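Local coordinates for putative hemin transport system, substrate-binding protein (PDB 5GIZ) that binds heme in the periplasm and probably hands it to an ABC transporter for import into the cell, at residues 35-40 with 51-56; 9-14 with 68-73; 151-156 with 183-188; 168-173 with 189-194. All coordinates share one frame; numbering follows the deposited sequence. Where two conformers were deposited one is given.

Interaction 1: residues 35-40 with 51-56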
loop_
_atom_site.group_PDB
_atom_site.type_symbol
_atom_site.label_atom_id
_atom_site.label_comp_id
_atom_site.label_asym_id
_atom_site.label_seq_id
_atom_site.Cartn_x
_atom_site.Cartn_y
_atom_site.Cartn_z
ATOM N N ALA A 35 -5.717 -4.181 -15.521
ATOM C CA ALA A 35 -5.246 -3.436 -14.343
ATOM C C ALA A 35 -4.028 -2.608 -14.683
ATOM O O ALA A 35 -3.473 -2.713 -15.768
ATOM C CB ALA A 35 -4.898 -4.401 -13.223
ATOM N N ASP A 36 -3.598 -1.811 -13.716
ATOM C CA ASP A 36 -2.287 -1.155 -13.842
ATOM C C ASP A 36 -1.217 -2.069 -13.243
ATOM O O ASP A 36 -1.507 -3.109 -12.610
ATOM C CB ASP A 36 -2.276 0.170 -13.112
ATOM C CG ASP A 36 -2.246 -0.010 -11.636
ATOM O OD1 ASP A 36 -3.272 -0.528 -11.120
ATOM O OD2 ASP A 36 -1.203 0.343 -11.027
ATOM N N THR A 37 0.034 -1.675 -13.431
ATOM C CA THR A 37 1.157 -2.523 -12.998
ATOM C C THR A 37 1.292 -2.760 -11.527
ATOM O O THR A 37 1.989 -3.719 -11.133
ATOM C CB THR A 37 2.466 -1.923 -13.492
ATOM O OG1 THR A 37 2.643 -0.613 -12.947
ATOM C CG2 THR A 37 2.486 -1.863 -15.025
ATOM N N THR A 38 0.662 -1.940 -10.695
ATOM C CA THR A 38 0.736 -2.153 -9.246
ATOM C C THR A 38 -0.110 -3.312 -8.756
ATOM O O THR A 38 -0.007 -3.725 -7.594
ATOM C CB THR A 38 0.381 -0.901 -8.405
ATOM O OG1 THR A 38 -0.983 -0.524 -8.571
ATOM C CG2 THR A 38 1.256 0.249 -8.728
ATOM N N CYS A 39 -0.939 -3.890 -9.631
ATOM C CA CYS A 39 -1.844 -4.946 -9.213
ATOM C C CYS A 39 -1.208 -6.288 -9.398
ATOM O O CYS A 39 -1.416 -6.982 -10.401
ATOM C CB CYS A 39 -3.185 -4.868 -9.970
ATOM S SG CYS A 39 -4.089 -3.332 -9.723
ATOM N N THR A 40 -0.446 -6.686 -8.382
ATOM C CA THR A 40 0.346 -7.904 -8.404
ATOM C C THR A 40 -0.118 -8.977 -7.451
ATOM O O THR A 40 0.478 -10.015 -7.399
ATOM C CB THR A 40 1.787 -7.618 -8.093
ATOM O OG1 THR A 40 1.848 -7.097 -6.768
ATOM C CG2 THR A 40 2.343 -6.607 -9.050
ATOM N N VAL A 51 -2.153 -2.023 -18.232
ATOM C CA VAL A 51 -2.292 -0.862 -19.101
ATOM C C VAL A 51 -1.562 0.370 -18.604
ATOM O O VAL A 51 -2.009 1.505 -18.769
ATOM C CB VAL A 51 -3.774 -0.598 -19.437
ATOM C CG1 VAL A 51 -4.287 -1.730 -20.318
ATOM C CG2 VAL A 51 -4.569 -0.353 -18.171
ATOM N N GLY A 52 -0.388 0.150 -18.055
ATOM C CA GLY A 52 0.497 1.196 -17.645
ATOM C C GLY A 52 0.665 1.241 -16.160
ATOM O O GLY A 52 -0.060 0.540 -15.407
ATOM N N TYR A 53 1.672 1.994 -15.737
ATOM C CA TYR A 53 1.792 2.293 -14.306
ATOM C C TYR A 53 0.611 3.183 -13.915
ATOM O O TYR A 53 0.086 3.923 -14.728
ATOM C CB TYR A 53 3.141 2.953 -13.931
ATOM C CG TYR A 53 3.228 3.454 -12.485
ATOM C CD1 TYR A 53 3.208 2.561 -11.405
ATOM C CD2 TYR A 53 3.337 4.834 -12.198
ATOM C CE1 TYR A 53 3.282 3.010 -10.106
ATOM C CE2 TYR A 53 3.403 5.282 -10.892
ATOM C CZ TYR A 53 3.388 4.367 -9.848
ATOM O OH TYR A 53 3.468 4.798 -8.533
ATOM N N GLN A 54 0.182 3.078 -12.658
ATOM C CA GLN A 54 -1.054 3.739 -12.204
ATOM C C GLN A 54 -1.091 5.247 -12.444
ATOM O O GLN A 54 -2.156 5.729 -12.764
ATOM C CB GLN A 54 -1.453 3.362 -10.764
ATOM C CG GLN A 54 -1.125 4.319 -9.677
ATOM C CD GLN A 54 -1.333 3.743 -8.291
ATOM O OE1 GLN A 54 -0.387 3.615 -7.551
ATOM N NE2 GLN A 54 -2.556 3.431 -7.937
ATOM N N ARG A 55 0.062 5.925 -12.397
ATOM C CA ARG A 55 0.168 7.370 -12.696
ATOM C C ARG A 55 0.496 7.697 -14.153
ATOM O O ARG A 55 0.618 8.874 -14.528
ATOM C CB ARG A 55 1.272 8.004 -11.852
ATOM C CG ARG A 55 1.109 7.873 -10.359
ATOM C CD ARG A 55 1.874 8.987 -9.654
ATOM N NE ARG A 55 1.084 10.218 -9.599
ATOM C CZ ARG A 55 1.440 11.421 -10.064
ATOM N NH1 ARG A 55 2.629 11.643 -10.629
ATOM N NH2 ARG A 55 0.588 12.428 -9.940
ATOM N N ALA A 56 0.662 6.681 -14.985
ATOM C CA ALA A 56 1.033 6.863 -16.390
ATOM C C ALA A 56 0.235 5.886 -17.254
ATOM O O ALA A 56 0.781 5.125 -18.008
ATOM C CB ALA A 56 2.537 6.670 -16.577
#

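Interaction 2: residues 9-14 with 68-73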
loop_
_atom_site.group_PDB
_atom_site.type_symbol
_atom_site.label_atom_id
_atom_site.label_comp_id
_atom_site.label_asym_id
_atom_site.label_seq_id
_atom_site.Cartn_x
_atom_site.Cartn_y
_atom_site.Cartn_z
ATOM N N ILE A 9 -11.958 -3.011 -15.263
ATOM C CA ILE A 9 -10.552 -2.703 -15.098
ATOM C C ILE A 9 -10.339 -2.030 -13.746
ATOM O O ILE A 9 -11.145 -1.205 -13.325
ATOM C CB ILE A 9 -10.028 -1.866 -16.274
ATOM C CG1 ILE A 9 -10.060 -2.736 -17.547
ATOM C CG2 ILE A 9 -8.645 -1.257 -15.967
ATOM C CD1 ILE A 9 -9.696 -1.989 -18.805
ATOM N N VAL A 10 -9.247 -2.387 -13.072
ATOM C CA VAL A 10 -9.001 -1.856 -11.736
ATOM C C VAL A 10 -7.619 -1.206 -11.731
ATOM O O VAL A 10 -6.654 -1.798 -12.206
ATOM C CB VAL A 10 -9.118 -2.967 -10.671
ATOM C CG1 VAL A 10 -8.929 -2.386 -9.269
ATOM C CG2 VAL A 10 -10.443 -3.694 -10.797
ATOM N N ILE A 11 -7.553 -0.014 -11.185
ATOM C CA ILE A 11 -6.328 0.769 -11.072
ATOM C C ILE A 11 -6.042 0.951 -9.615
ATOM O O ILE A 11 -6.788 1.648 -8.956
ATOM C CB ILE A 11 -6.395 2.133 -11.797
ATOM C CG1 ILE A 11 -6.937 2.032 -13.238
ATOM C CG2 ILE A 11 -5.017 2.765 -11.683
ATOM C CD1 ILE A 11 -6.209 1.114 -14.136
ATOM N N GLY A 12 -4.934 0.384 -9.133
ATOM C CA GLY A 12 -4.533 0.479 -7.767
ATOM C C GLY A 12 -4.533 -0.896 -7.119
ATOM O O GLY A 12 -5.558 -1.556 -6.992
ATOM N N GLY A 13 -3.360 -1.336 -6.706
ATOM C CA GLY A 13 -3.216 -2.670 -6.180
ATOM C C GLY A 13 -4.183 -3.082 -5.084
ATOM O O GLY A 13 -4.719 -4.191 -5.068
ATOM N N ALA A 14 -4.452 -2.183 -4.157
ATOM C CA ALA A 14 -5.387 -2.503 -3.108
ATOM C C ALA A 14 -6.796 -2.643 -3.585
ATOM O O ALA A 14 -7.574 -3.353 -2.975
ATOM C CB ALA A 14 -5.323 -1.460 -1.991
ATOM N N ASP A 68 -16.441 -2.042 -19.305
ATOM C CA ASP A 68 -17.701 -1.416 -18.946
ATOM C C ASP A 68 -17.559 -0.502 -17.732
ATOM O O ASP A 68 -18.365 0.422 -17.529
ATOM C CB ASP A 68 -18.735 -2.489 -18.593
ATOM C CG ASP A 68 -19.042 -3.379 -19.748
ATOM O OD1 ASP A 68 -19.266 -2.854 -20.905
ATOM O OD2 ASP A 68 -18.966 -4.620 -19.624
ATOM N N LEU A 69 -16.543 -0.788 -16.906
ATOM C CA LEU A 69 -16.340 -0.042 -15.660
ATOM C C LEU A 69 -14.874 -0.044 -15.300
ATOM O O LEU A 69 -14.228 -1.046 -15.468
ATOM C CB LEU A 69 -17.150 -0.731 -14.577
ATOM C CG LEU A 69 -17.000 -0.263 -13.129
ATOM C CD1 LEU A 69 -17.455 1.175 -12.962
ATOM C CD2 LEU A 69 -17.766 -1.187 -12.185
ATOM N N VAL A 70 -14.382 1.070 -14.770
ATOM C CA VAL A 70 -13.059 1.213 -14.228
ATOM C C VAL A 70 -13.205 1.634 -12.759
ATOM O O VAL A 70 -13.863 2.623 -12.467
ATOM C CB VAL A 70 -12.220 2.277 -14.991
ATOM C CG1 VAL A 70 -10.904 2.533 -14.289
ATOM C CG2 VAL A 70 -12.039 1.914 -16.459
ATOM N N LEU A 71 -12.592 0.890 -11.865
ATOM C CA LEU A 71 -12.440 1.257 -10.487
ATOM C C LEU A 71 -11.062 1.823 -10.328
ATOM O O LEU A 71 -10.080 1.132 -10.589
ATOM C CB LEU A 71 -12.603 0.037 -9.584
ATOM C CG LEU A 71 -13.878 -0.790 -9.828
ATOM C CD1 LEU A 71 -13.804 -2.073 -8.958
ATOM C CD2 LEU A 71 -15.099 0.025 -9.608
ATOM N N ALA A 72 -10.988 3.091 -9.933
ATOM C CA ALA A 72 -9.735 3.806 -9.932
ATOM C C ALA A 72 -9.353 4.355 -8.595
ATOM O O ALA A 72 -10.164 5.004 -7.903
ATOM C CB ALA A 72 -9.794 4.957 -10.938
ATOM N N SER A 73 -8.111 4.119 -8.233
ATOM C CA SER A 73 -7.605 4.636 -6.971
ATOM C C SER A 73 -7.423 6.132 -7.131
ATOM O O SER A 73 -7.369 6.684 -8.257
ATOM C CB SER A 73 -6.283 3.975 -6.653
ATOM O OG SER A 73 -5.367 4.426 -7.597
#

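Interaction 3: residues 151-156 with 183-188. With SO4 (sulfate ion), chain D.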
loop_
_atom_site.group_PDB
_atom_site.type_symbol
_atom_site.label_atom_id
_atom_site.label_comp_id
_atom_site.label_asym_id
_atom_site.label_seq_id
_atom_site.Cartn_x
_atom_site.Cartn_y
_atom_site.Cartn_z
ATOM N N ARG A 151 11.440 4.486 17.340
ATOM C CA ARG A 151 11.488 5.384 16.185
ATOM C C ARG A 151 11.859 4.615 14.943
ATOM O O ARG A 151 12.878 3.949 14.914
ATOM C CB ARG A 151 12.482 6.511 16.429
ATOM C CG ARG A 151 12.220 7.320 17.702
ATOM C CD ARG A 151 13.248 8.438 17.861
ATOM N NE ARG A 151 13.018 9.494 16.894
ATOM C CZ ARG A 151 12.146 10.474 17.013
ATOM N NH1 ARG A 151 11.318 10.543 18.053
ATOM N NH2 ARG A 151 12.015 11.353 16.010
ATOM N N VAL A 152 11.018 4.682 13.917
ATOM C CA VAL A 152 11.226 3.933 12.689
ATOM C C VAL A 152 11.318 4.900 11.525
ATOM O O VAL A 152 10.426 5.726 11.350
ATOM C CB VAL A 152 10.058 2.957 12.436
ATOM C CG1 VAL A 152 10.268 2.214 11.119
ATOM C CG2 VAL A 152 9.924 1.985 13.611
ATOM N N LEU A 153 12.374 4.762 10.709
ATOM C CA LEU A 153 12.583 5.521 9.470
ATOM C C LEU A 153 12.140 4.628 8.338
ATOM O O LEU A 153 12.668 3.530 8.231
ATOM C CB LEU A 153 14.063 5.760 9.318
ATOM C CG LEU A 153 14.474 6.445 8.010
ATOM C CD1 LEU A 153 13.977 7.860 7.975
ATOM C CD2 LEU A 153 15.995 6.356 7.832
ATOM N N PHE A 154 11.230 5.123 7.504
ATOM C CA PHE A 154 10.847 4.463 6.265
ATOM C C PHE A 154 11.514 5.073 5.056
ATOM O O PHE A 154 11.315 6.225 4.766
ATOM C CB PHE A 154 9.310 4.425 6.027
ATOM C CG PHE A 154 8.957 3.687 4.761
ATOM C CD1 PHE A 154 9.074 2.340 4.707
ATOM C CD2 PHE A 154 8.643 4.362 3.600
ATOM C CE1 PHE A 154 8.833 1.619 3.548
ATOM C CE2 PHE A 154 8.395 3.629 2.436
ATOM C CZ PHE A 154 8.517 2.295 2.415
ATOM N N VAL A 155 12.318 4.267 4.407
ATOM C CA VAL A 155 12.947 4.589 3.140
ATOM C C VAL A 155 12.115 4.016 2.002
ATOM O O VAL A 155 11.982 2.788 1.889
ATOM C CB VAL A 155 14.335 3.948 3.069
ATOM C CG1 VAL A 155 14.959 4.162 1.676
ATOM C CG2 VAL A 155 15.222 4.527 4.188
ATOM N N LEU A 156 11.679 4.905 1.103
ATOM C CA LEU A 156 11.008 4.465 -0.115
ATOM C C LEU A 156 12.026 4.008 -1.159
ATOM O O LEU A 156 11.902 2.942 -1.735
ATOM C CB LEU A 156 10.165 5.605 -0.685
ATOM C CG LEU A 156 9.358 5.251 -1.951
ATOM C CD1 LEU A 156 8.429 4.066 -1.687
ATOM C CD2 LEU A 156 8.592 6.459 -2.440
ATOM N N ASN A 183 7.013 7.435 13.834
ATOM C CA ASN A 183 7.809 7.832 12.700
ATOM C C ASN A 183 8.998 8.652 13.165
ATOM O O ASN A 183 8.820 9.675 13.866
ATOM C CB ASN A 183 6.935 8.572 11.677
ATOM C CG ASN A 183 7.628 8.760 10.344
ATOM O OD1 ASN A 183 8.837 8.565 10.213
ATOM N ND2 ASN A 183 6.864 9.147 9.296
ATOM N N ALA A 184 10.187 8.210 12.799
ATOM C CA ALA A 184 11.417 8.913 13.206
ATOM C C ALA A 184 11.474 10.289 12.538
ATOM O O ALA A 184 12.015 11.225 13.086
ATOM C CB ALA A 184 12.626 8.112 12.845
ATOM N N MET A 185 10.892 10.393 11.351
ATOM C CA MET A 185 10.766 11.658 10.652
ATOM C C MET A 185 9.489 12.415 11.068
ATOM O O MET A 185 8.393 11.866 10.980
ATOM C CB MET A 185 10.695 11.433 9.139
ATOM C CG MET A 185 11.810 10.628 8.501
ATOM S SD MET A 185 13.473 11.198 8.956
ATOM C CE MET A 185 13.448 12.831 8.338
ATOM N N GLN A 186 9.672 13.682 11.485
ATOM C CA GLN A 186 8.586 14.555 11.906
ATOM C C GLN A 186 8.777 15.927 11.321
ATOM O O GLN A 186 9.909 16.326 11.067
ATOM C CB GLN A 186 8.557 14.650 13.425
ATOM C CG GLN A 186 8.231 13.334 14.112
ATOM C CD GLN A 186 6.793 12.874 13.853
ATOM O OE1 GLN A 186 5.887 13.701 13.678
ATOM N NE2 GLN A 186 6.574 11.546 13.857
ATOM N N GLY A 187 7.673 16.627 11.117
ATOM C CA GLY A 187 7.728 18.047 10.740
ATOM C C GLY A 187 7.498 18.375 9.276
ATOM O O GLY A 187 7.574 19.535 8.877
ATOM N N PHE A 188 7.202 17.376 8.453
ATOM C CA PHE A 188 6.843 17.604 7.078
ATOM C C PHE A 188 5.906 16.494 6.618
ATOM O O PHE A 188 5.876 15.401 7.212
ATOM C CB PHE A 188 8.082 17.630 6.173
ATOM C CG PHE A 188 8.836 16.324 6.130
ATOM C CD1 PHE A 188 9.764 16.039 7.097
ATOM C CD2 PHE A 188 8.625 15.423 5.123
ATOM C CE1 PHE A 188 10.468 14.827 7.076
ATOM C CE2 PHE A 188 9.306 14.223 5.088
ATOM C CZ PHE A 188 10.231 13.915 6.060
HETATM S S SO4 D . 9.621 13.868 17.756
HETATM O O1 SO4 D . 8.873 12.597 17.850
HETATM O O2 SO4 D . 8.628 14.924 17.542
HETATM O O3 SO4 D . 10.392 14.061 19.000
HETATM O O4 SO4 D . 10.549 13.820 16.609
HETATM O O HOH W 1 10.099 7.644 8.004
#

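Interaction 4: residues 168-173 with 189-194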
loop_
_atom_site.group_PDB
_atom_site.type_symbol
_atom_site.label_atom_id
_atom_site.label_comp_id
_atom_site.label_asym_id
_atom_site.label_seq_id
_atom_site.Cartn_x
_atom_site.Cartn_y
_atom_site.Cartn_z
ATOM N N GLN A 168 4.795 12.762 7.405
ATOM C CA GLN A 168 3.403 12.551 7.719
ATOM C C GLN A 168 2.535 12.505 6.449
ATOM O O GLN A 168 3.006 12.796 5.336
ATOM C CB GLN A 168 2.945 13.610 8.712
ATOM C CG GLN A 168 3.435 13.336 10.146
ATOM C CD GLN A 168 4.941 13.420 10.334
ATOM O OE1 GLN A 168 5.553 14.495 10.288
ATOM N NE2 GLN A 168 5.559 12.254 10.570
ATOM N N ARG A 169 1.270 12.125 6.634
ATOM C CA ARG A 169 0.291 12.009 5.533
ATOM C C ARG A 169 0.755 10.995 4.515
ATOM O O ARG A 169 0.430 11.083 3.322
ATOM C CB ARG A 169 0.034 13.336 4.832
ATOM C CG ARG A 169 -0.592 14.395 5.717
ATOM C CD ARG A 169 -0.946 15.524 4.770
ATOM N NE ARG A 169 -1.509 16.713 5.403
ATOM C CZ ARG A 169 -2.719 17.201 5.141
ATOM N NH1 ARG A 169 -3.535 16.611 4.263
ATOM N NH2 ARG A 169 -3.114 18.291 5.769
ATOM N N THR A 170 1.486 9.982 4.991
ATOM C CA THR A 170 1.937 8.881 4.121
ATOM C C THR A 170 1.386 7.542 4.645
ATOM O O THR A 170 1.087 7.352 5.841
ATOM C CB THR A 170 3.453 8.756 4.016
ATOM O OG1 THR A 170 3.987 8.518 5.332
ATOM C CG2 THR A 170 4.058 9.975 3.431
ATOM N N ALA A 171 1.357 6.553 3.736
ATOM C CA ALA A 171 0.991 5.191 4.109
ATOM C C ALA A 171 1.968 4.679 5.161
ATOM O O ALA A 171 1.577 4.044 6.123
ATOM C CB ALA A 171 1.031 4.275 2.871
ATOM N N ALA A 172 3.268 4.895 4.925
ATOM C CA ALA A 172 4.280 4.413 5.843
ATOM C C ALA A 172 4.123 4.983 7.264
ATOM O O ALA A 172 4.250 4.258 8.240
ATOM C CB ALA A 172 5.673 4.741 5.310
ATOM N N ASP A 173 3.865 6.285 7.376
ATOM C CA ASP A 173 3.646 6.916 8.682
ATOM C C ASP A 173 2.493 6.199 9.431
ATOM O O ASP A 173 2.584 5.857 10.590
ATOM C CB ASP A 173 3.310 8.397 8.496
ATOM C CG ASP A 173 3.171 9.120 9.797
ATOM O OD1 ASP A 173 4.196 9.578 10.336
ATOM O OD2 ASP A 173 2.018 9.212 10.269
ATOM N N ASP A 189 5.186 16.765 5.536
ATOM C CA ASP A 189 4.301 15.796 4.897
ATOM C C ASP A 189 4.943 15.199 3.657
ATOM O O ASP A 189 5.789 15.833 3.014
ATOM C CB ASP A 189 2.992 16.457 4.497
ATOM C CG ASP A 189 2.220 16.937 5.699
ATOM O OD1 ASP A 189 2.462 16.421 6.820
ATOM O OD2 ASP A 189 1.401 17.863 5.538
ATOM N N HIS A 190 4.473 13.999 3.307
ATOM C CA HIS A 190 4.840 13.302 2.097
ATOM C C HIS A 190 6.273 12.887 2.144
ATOM O O HIS A 190 6.798 12.622 3.240
ATOM C CB HIS A 190 4.434 14.102 0.854
ATOM C CG HIS A 190 3.034 14.622 0.964
ATOM N ND1 HIS A 190 1.967 13.785 1.226
ATOM C CD2 HIS A 190 2.539 15.878 0.953
ATOM C CE1 HIS A 190 0.869 14.508 1.343
ATOM N NE2 HIS A 190 1.187 15.779 1.169
ATOM N N TYR A 191 6.879 12.694 0.987
ATOM C CA TYR A 191 8.249 12.194 0.912
ATOM C C TYR A 191 9.212 13.349 0.735
ATOM O O TYR A 191 8.890 14.323 0.045
ATOM C CB TYR A 191 8.350 11.167 -0.228
ATOM C CG TYR A 191 7.740 9.819 0.120
ATOM C CD1 TYR A 191 8.484 8.899 0.828
ATOM C CD2 TYR A 191 6.444 9.460 -0.267
ATOM C CE1 TYR A 191 7.976 7.669 1.152
ATOM C CE2 TYR A 191 5.919 8.221 0.071
ATOM C CZ TYR A 191 6.705 7.338 0.793
ATOM O OH TYR A 191 6.287 6.071 1.160
ATOM N N LYS A 192 10.400 13.274 1.326
ATOM C CA LYS A 192 11.433 14.271 1.094
ATOM C C LYS A 192 12.809 13.591 1.111
ATOM O O LYS A 192 12.980 12.581 1.827
ATOM C CB LYS A 192 11.287 15.401 2.138
ATOM C CG LYS A 192 12.540 15.819 2.887
ATOM C CD LYS A 192 12.258 16.413 4.271
ATOM C CE LYS A 192 11.326 17.603 4.263
ATOM N NZ LYS A 192 11.966 18.771 3.609
ATOM N N PRO A 193 13.772 14.090 0.299
ATOM C CA PRO A 193 15.155 13.602 0.385
ATOM C C PRO A 193 15.733 13.822 1.764
ATOM O O PRO A 193 15.601 14.922 2.334
ATOM C CB PRO A 193 15.892 14.433 -0.665
ATOM C CG PRO A 193 14.844 14.723 -1.684
ATOM C CD PRO A 193 13.583 14.959 -0.890
ATOM N N LEU A 194 16.360 12.782 2.295
ATOM C CA LEU A 194 16.902 12.783 3.631
ATOM C C LEU A 194 18.284 13.389 3.668
ATOM O O LEU A 194 19.180 12.896 3.017
ATOM C CB LEU A 194 16.983 11.337 4.141
ATOM C CG LEU A 194 17.499 11.104 5.553
ATOM C CD1 LEU A 194 16.561 11.631 6.635
ATOM C CD2 LEU A 194 17.801 9.602 5.703
#

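Interaction 1: residues 35-40 with 51-56
Two backbone hydrogen bonds tie 35-40 to 51-56, Val51 N giving to Ala35 O at 2.9 Å and Thr37 N to Gly52 O at 3.0 Å, where the chain leaves strand 30-35 and passes the short strand 52-53. Beyond them the contact passes to side chains. Thr37 sets its OG1 at the edge of the Tyr53 ring, in the ring plane and 3.6 Å from CD1, while its CG2 rests against Gly52 O. Thr38 brings its methyl to the same ring, Thr38 CG2 lying 3.7 Å from Tyr53 CE1. Tyr53 CG stands anti to the backbone N (chi1 172°), and the CD1-CE1 edge of its ring runs past the two threonines. This is part of the heme site on the N-terminal lobe: in heme-bound BhuT Tyr53 is the axial ligand to the iron, and Thr37, Gln54 and Arg55 also contact heme. Asp36 runs alongside Gln54, their carboxylate and amide planes 20° apart, with OD2 packed on Gln54 CB. That oxygen closes an Asx turn by accepting from Thr38 N above the carboxylate plane. Asp36 OD2 also takes Thr38 OG1, at 2.6 Å, on its syn lone pair. The other oxygen of this buried carboxylate, OD1, accepts from Gly12 N, just before helix 13-23.

Interaction 2: residues 9-14 with 68-73
Ile11 turns CG1 anti to its carbonyl carbon (chi1 -48°) and Val70 places CG1 anti to its backbone N (chi1 173°), which brings the two carbons to 4.1 Å, from Ile11 CG1 to Val70 CG1, on the face of the sheet that also carries Ile9 and Ala72. On the other face Val10 CG2 meets Leu71 CD1 at 4.2 Å, and helix 101-114 packs against Leu71. Between these two layers the backbones run parallel and exchange bonds in a regular ladder: Ile9 N to Leu69 O, Leu71 N to Ile9 O, and Ile11 N to Leu71 O at 2.8 Å. These are the two inner strands of the four-stranded parallel sheet of the N-terminal lobe, in the order 30-35, 6-11, 69-72, 91-94. Past the last bridge Ser73 N still reaches Ile11 O, at a less straight 138°. Ser73 CB comes to 3.3 Å from Ile11 O and lies close to Gly12 CA. Gly12 takes backbone angles suited to glycine and is the N-cap of helix 13-23, whose first residue, Gly13, contacts heme in the loaded protein; Ser73 OG packs beside Gln54, another heme contact.

Interaction 3: residues 151-156 with 183-188
Ala184 sits between Arg151 and the backbone of strand 151-159, and has more of its surface buried here than any other residue. Its CB packs 3.9 Å from Arg151 CB and also presses on the Val152 carbonyl. Its N gives a nearly linear bond (174°) to Val152 O, arriving from above the carbonyl plane rather than on a lone pair. Arg151 then arches over the alanine: the chain bends at chi3 (72°) and swings the guanidinium back, so that NH2 donates to Ala184 O at 2.9 Å, the oxygen lying somewhat out of the guanidinium plane. The same NH2 gives to O4 of a sulfate ion, also at 2.9 Å, while NH1 holds O1; the sulfur lies in the guanidinium plane, at its edge. NE is taken by Ala202 O, at the end of helix 196-202. Leu153, two residues along the strand, sends CD1 against the Met185 sulfur at 3.5 Å, and the methionine folds at chi2 and chi3 to meet it. Asn183 OD1 accepts from Met185 N, closing an Asx turn, and takes a water at 2.7 Å that also accepts from Phe154 N. Its ND2 donates to Asp173 OD1 and Ala166 O. Every nitrogen of the guanidinium therefore has an acceptor, two of them backbone carbonyls that hold it over the chain; the sulfate, probably from the crystallisation liquor, would offset some of its positive charge without implying any natural anion site.

Interaction 4: residues 168-173 with 189-194
Arg169 and Asp189 cross at an angle, the guanidinium and carboxylate planes 58° apart, and the salt bridge runs between one atom of each: NE to OD2 at 3.1 Å, a weak hydrogen bond at 120°. A chain extended from CG to NE lays the arginine methylenes along the carboxylate, with Arg169 CD 3.4 Å from Asp189 OD2. On the backbone, His190 N gives to Gln168 O at 2.8 Å in a single bridge. The histidine ring leans back toward Arg169, its CE1 3.8 Å from Arg169 CB, while Asp189 CB lies over one face of the imidazole. Thr170 sends its CG2 toward 189-194, over one face of the Tyr191 ring and toward its rim, and packs on His190 CA at 3.7 Å. Its hydroxyl accepts from Asp173 N and is also bonded to Gly167 O, making Thr170 the N-cap of helix 171-178. Gln168 NE2 donates to Asp173 OD1 and to Met185 O, joining the start of the helix to the loop after strand 182-183. Ala171 and Ala172 in the first turn of the helix, together with Tyr191 on the facing strand, contact heme in the loaded protein, so the capped helix end and the tyrosine form part of the C-terminal lobe's side of the heme cleft.

In the fold
From the N terminus, strand 6-11 starts the first lobe, and interaction 2 closes a long loop by pairing it with strand 69-72. Interaction 1 is nested inside that loop: 35-40 follows the neighbouring strand 30-35 and meets 51-56 at the cleft end of the sheet, touching interaction 2 directly. After the long helix 118-141 the second lobe begins with strand 151-159. Interactions 3 and 4 cross there, because 168-173 lies between the segments of interaction 3 and 189-194 follows them; both reach the same mixed sheet, their centres about 7 Å apart. Interactions 1 and 4, centres about 22 Å apart and not touching, bring heme-contacting residues to the cleft from the two lobes.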